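Local coordinates for MaoC family protein (Mycobacterium tuberculosis H37Rv, PDB 3KHP) that probably acts as a (3R)-hydroxyacyl-thioester dehydratase of the MaoC, hydratase 2 type, handling 3-hydroxyacyl-CoA or acyl-carrier-protein substrates, at residues A[47-52]-A[60-65]. Sequence-based numbering, arbitrary orientation.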
ATOM      1  N   LEU A  47       5.790   0.775  -2.013  1.00 13.38           N
ATOM      2  CA  LEU A  47       4.484   0.859  -1.359  1.00 14.48           C
ATOM      3  C   LEU A  47       4.192   2.252  -0.816  1.00 14.69           C
ATOM      4  O   LEU A  47       3.032   2.709  -0.845  1.00 15.55           O
ATOM      5  CB  LEU A  47       4.394  -0.171  -0.219  1.00 14.61           C
ATOM      6  CG  LEU A  47       3.043  -0.265   0.480  1.00 16.10           C
ATOM      7  CD1 LEU A  47       1.900  -0.370  -0.503  1.00 13.24           C
ATOM      8  CD2 LEU A  47       3.010  -1.459   1.463  1.00 15.16           C
ATOM      9  N   TYR A  48       5.237   2.910  -0.313  1.00 14.38           N
ATOM     10  CA  TYR A  48       5.115   4.265   0.253  1.00 14.12           C
ATOM     11  C   TYR A  48       4.774   5.205  -0.886  1.00 13.64           C
ATOM     12  O   TYR A  48       3.861   6.015  -0.763  1.00 14.43           O
ATOM     13  CB  TYR A  48       6.423   4.707   0.944  1.00 13.90           C
ATOM     14  CG  TYR A  48       6.414   6.171   1.347  1.00 14.36           C
ATOM     15  CD1 TYR A  48       5.846   6.577   2.549  1.00 14.17           C
ATOM     16  CD2 TYR A  48       6.962   7.137   0.545  1.00 10.54           C
ATOM     17  CE1 TYR A  48       5.761   7.914   2.893  1.00 13.82           C
ATOM     18  CE2 TYR A  48       6.903   8.485   0.907  1.00 13.02           C
ATOM     19  CZ  TYR A  48       6.329   8.852   2.095  1.00 12.84           C
ATOM     20  OH  TYR A  48       6.290  10.158   2.474  1.00 12.11           O
ATOM     21  N   ALA A  49       5.542   5.138  -1.971  1.00 12.46           N
ATOM     22  CA  ALA A  49       5.267   5.966  -3.146  1.00 12.14           C
ATOM     23  C   ALA A  49       3.786   5.861  -3.576  1.00 11.45           C
ATOM     24  O   ALA A  49       3.144   6.860  -3.790  1.00 10.35           O
ATOM     25  CB  ALA A  49       6.187   5.575  -4.333  1.00 11.41           C
ATOM     26  N   ILE A  50       3.263   4.652  -3.739  1.00 12.12           N
ATOM     27  CA  ILE A  50       1.855   4.492  -4.149  1.00 12.47           C
ATOM     28  C   ILE A  50       0.979   5.059  -3.044  1.00 12.98           C
ATOM     29  O   ILE A  50       0.013   5.705  -3.320  1.00 12.52           O
ATOM     30  CB  ILE A  50       1.506   3.028  -4.414  1.00 12.89           C
ATOM     31  CG1 ILE A  50       2.228   2.528  -5.673  1.00 13.52           C
ATOM     32  CG2 ILE A  50       0.005   2.832  -4.567  1.00 11.81           C
ATOM     33  CD1 ILE A  50       2.393   0.955  -5.703  1.00 11.82           C
ATOM     34  N   GLY A  51       1.397   4.857  -1.786  1.00 13.79           N
ATOM     35  CA  GLY A  51       0.738   5.426  -0.627  1.00 13.75           C
ATOM     36  C   GLY A  51       0.517   6.916  -0.720  1.00 14.00           C
ATOM     37  O   GLY A  51      -0.537   7.402  -0.329  1.00 14.28           O
ATOM     38  N   VAL A  52       1.500   7.653  -1.239  1.00 13.32           N
ATOM     39  CA  VAL A  52       1.352   9.083  -1.369  1.00 12.74           C
ATOM     40  C   VAL A  52       0.977   9.476  -2.806  1.00 13.50           C
ATOM     41  O   VAL A  52       1.120  10.630  -3.234  1.00 12.25           O
ATOM     42  CB  VAL A  52       2.589   9.829  -0.835  1.00 13.65           C
ATOM     43  CG1 VAL A  52       2.717   9.597   0.681  1.00  8.99           C
ATOM     44  CG2 VAL A  52       3.893   9.440  -1.590  1.00 11.57           C
ATOM     45  N   ALA A  60       9.698   5.866 -11.984  1.00 16.39           N
ATOM     46  CA  ALA A  60      10.888   5.954 -11.142  1.00 16.24           C
ATOM     47  C   ALA A  60      10.573   5.782  -9.668  1.00 15.92           C
ATOM     48  O   ALA A  60      11.391   5.300  -8.924  1.00 18.04           O
ATOM     49  CB  ALA A  60      11.529   7.327 -11.393  1.00 15.74           C
ATOM     50  N   PHE A  61       9.373   6.152  -9.242  1.00 16.02           N
ATOM     51  CA  PHE A  61       8.946   6.001  -7.835  1.00 15.12           C
ATOM     52  C   PHE A  61       8.113   4.757  -7.594  1.00 14.79           C
ATOM     53  O   PHE A  61       8.127   4.237  -6.470  1.00 13.80           O
ATOM     54  CB  PHE A  61       8.197   7.253  -7.388  1.00 14.70           C
ATOM     55  CG  PHE A  61       9.031   8.486  -7.509  1.00 18.32           C
ATOM     56  CD1 PHE A  61      10.159   8.654  -6.727  1.00 23.26           C
ATOM     57  CD2 PHE A  61       8.741   9.443  -8.418  1.00 22.84           C
ATOM     58  CE1 PHE A  61      10.969   9.789  -6.857  1.00 24.71           C
ATOM     59  CE2 PHE A  61       9.538  10.567  -8.550  1.00 25.14           C
ATOM     60  CZ  PHE A  61      10.659  10.728  -7.784  1.00 24.63           C
ATOM     61  N   THR A  62       7.446   4.239  -8.640  1.00 13.90           N
ATOM     62  CA  THR A  62       6.563   3.065  -8.476  1.00 14.03           C
ATOM     63  C   THR A  62       7.063   1.731  -9.080  1.00 14.10           C
ATOM     64  O   THR A  62       6.386   0.701  -8.989  1.00 14.10           O
ATOM     65  CB  THR A  62       5.214   3.411  -9.030  1.00 14.20           C
ATOM     66  OG1 THR A  62       5.369   3.915 -10.372  1.00 14.95           O
ATOM     67  CG2 THR A  62       4.600   4.512  -8.160  1.00 12.40           C
ATOM     68  N   THR A  63       8.251   1.744  -9.675  1.00 14.20           N
ATOM     69  CA  THR A  63       8.851   0.535 -10.199  1.00 14.60           C
ATOM     70  C   THR A  63      10.367   0.528 -10.010  1.00 15.76           C
ATOM     71  O   THR A  63      11.028   1.588 -10.026  1.00 16.26           O
ATOM     72  CB  THR A  63       8.569   0.332 -11.718  1.00 14.98           C
ATOM     73  OG1 THR A  63       9.226   1.370 -12.493  1.00 14.03           O
ATOM     74  CG2 THR A  63       7.055   0.284 -12.005  1.00 10.12           C
ATOM     75  N   GLU A  64      10.899  -0.684  -9.883  1.00 16.39           N
ATOM     76  CA  GLU A  64      12.322  -0.908  -9.708  1.00 17.27           C
ATOM     77  C   GLU A  64      13.034  -1.519 -10.908  1.00 18.65           C
ATOM     78  O   GLU A  64      14.281  -1.510 -10.935  1.00 20.19           O
ATOM     79  CB  GLU A  64      12.560  -1.811  -8.510  1.00 16.87           C
ATOM     80  CG  GLU A  64      12.449  -3.282  -8.746  1.00 16.96           C
ATOM     81  CD  GLU A  64      11.020  -3.767  -8.955  1.00 17.22           C
ATOM     82  OE1 GLU A  64      10.096  -2.956  -9.168  1.00 15.83           O
ATOM     83  OE2 GLU A  64      10.845  -4.996  -8.923  1.00 15.16           O
ATOM     84  N   ASN A  65      12.271  -2.094 -11.844  1.00 19.07           N
ATOM     85  CA  ASN A  65      12.828  -2.886 -12.947  1.00 19.61           C
ATOM     86  C   ASN A  65      12.336  -2.458 -14.317  1.00 20.01           C
ATOM     87  O   ASN A  65      12.322  -3.257 -15.240  1.00 20.78           O
ATOM     88  CB  ASN A  65      12.586  -4.388 -12.742  1.00 18.81           C
ATOM     89  CG  ASN A  65      11.145  -4.749 -12.637  1.00 19.11           C
ATOM     90  OD1 ASN A  65      10.252  -3.876 -12.543  1.00 19.72           O
ATOM     91  ND2 ASN A  65      10.876  -6.065 -12.624  1.00 15.14           N
TER
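Ala49 aims its methyl group at the backbone of Phe61, its CB lying 3.2 Å from the carbonyl O of Phe61. Phe61 CB sits 4.0 Å from the same Ala49 CB. The short alanine lets the two backbones come close, 6.0 Å between Ala49 CA and Phe61 CA. Only the root of Phe61 joins in: with CG anti to its carbonyl carbon (chi1 -59°), the side chain leads away from 47-52 and touches Gln72. Next to this pair, Ile50 and Thr62 meet at about a right angle, methylene on methyl, Ile50 CG1 4.0 Å from Thr62 CG2. The same Thr62 CG2 also reaches Ala49 CB at 4.3 Å, so the methyl fits against both residues. The buried interface is small, 136 Å² summed over both sides, and is made of apolar packing plus the methyl-to-carbonyl contact. It packs the C-terminal turn of helix 42-51 against the one-turn helix 59-62, the two linked by a short connection within the N-terminal hydratase 2 region; as in other two-domain hydratase 2 proteins, this region and the MaoC-like one probably form a double hot dog fold. Thr62 turns its two branches to different tasks: chi1 of 52° sets OG1 between the backbone N and the carbonyl carbon, where it bonds to Gly55 O in that connection, while CG2 is left for the apolar contact. Farther out, just at and past the end of helix 42-51, Gly51 O and Val52 O accept hydrogen bonds from Gln198 NE2 and Arg240 NE. On the side of 60-65, Leu200 of the second subunit packs on Thr62 and Thr63, and Glu64 forms salt bridges to Arg203 and Arg208 of that subunit.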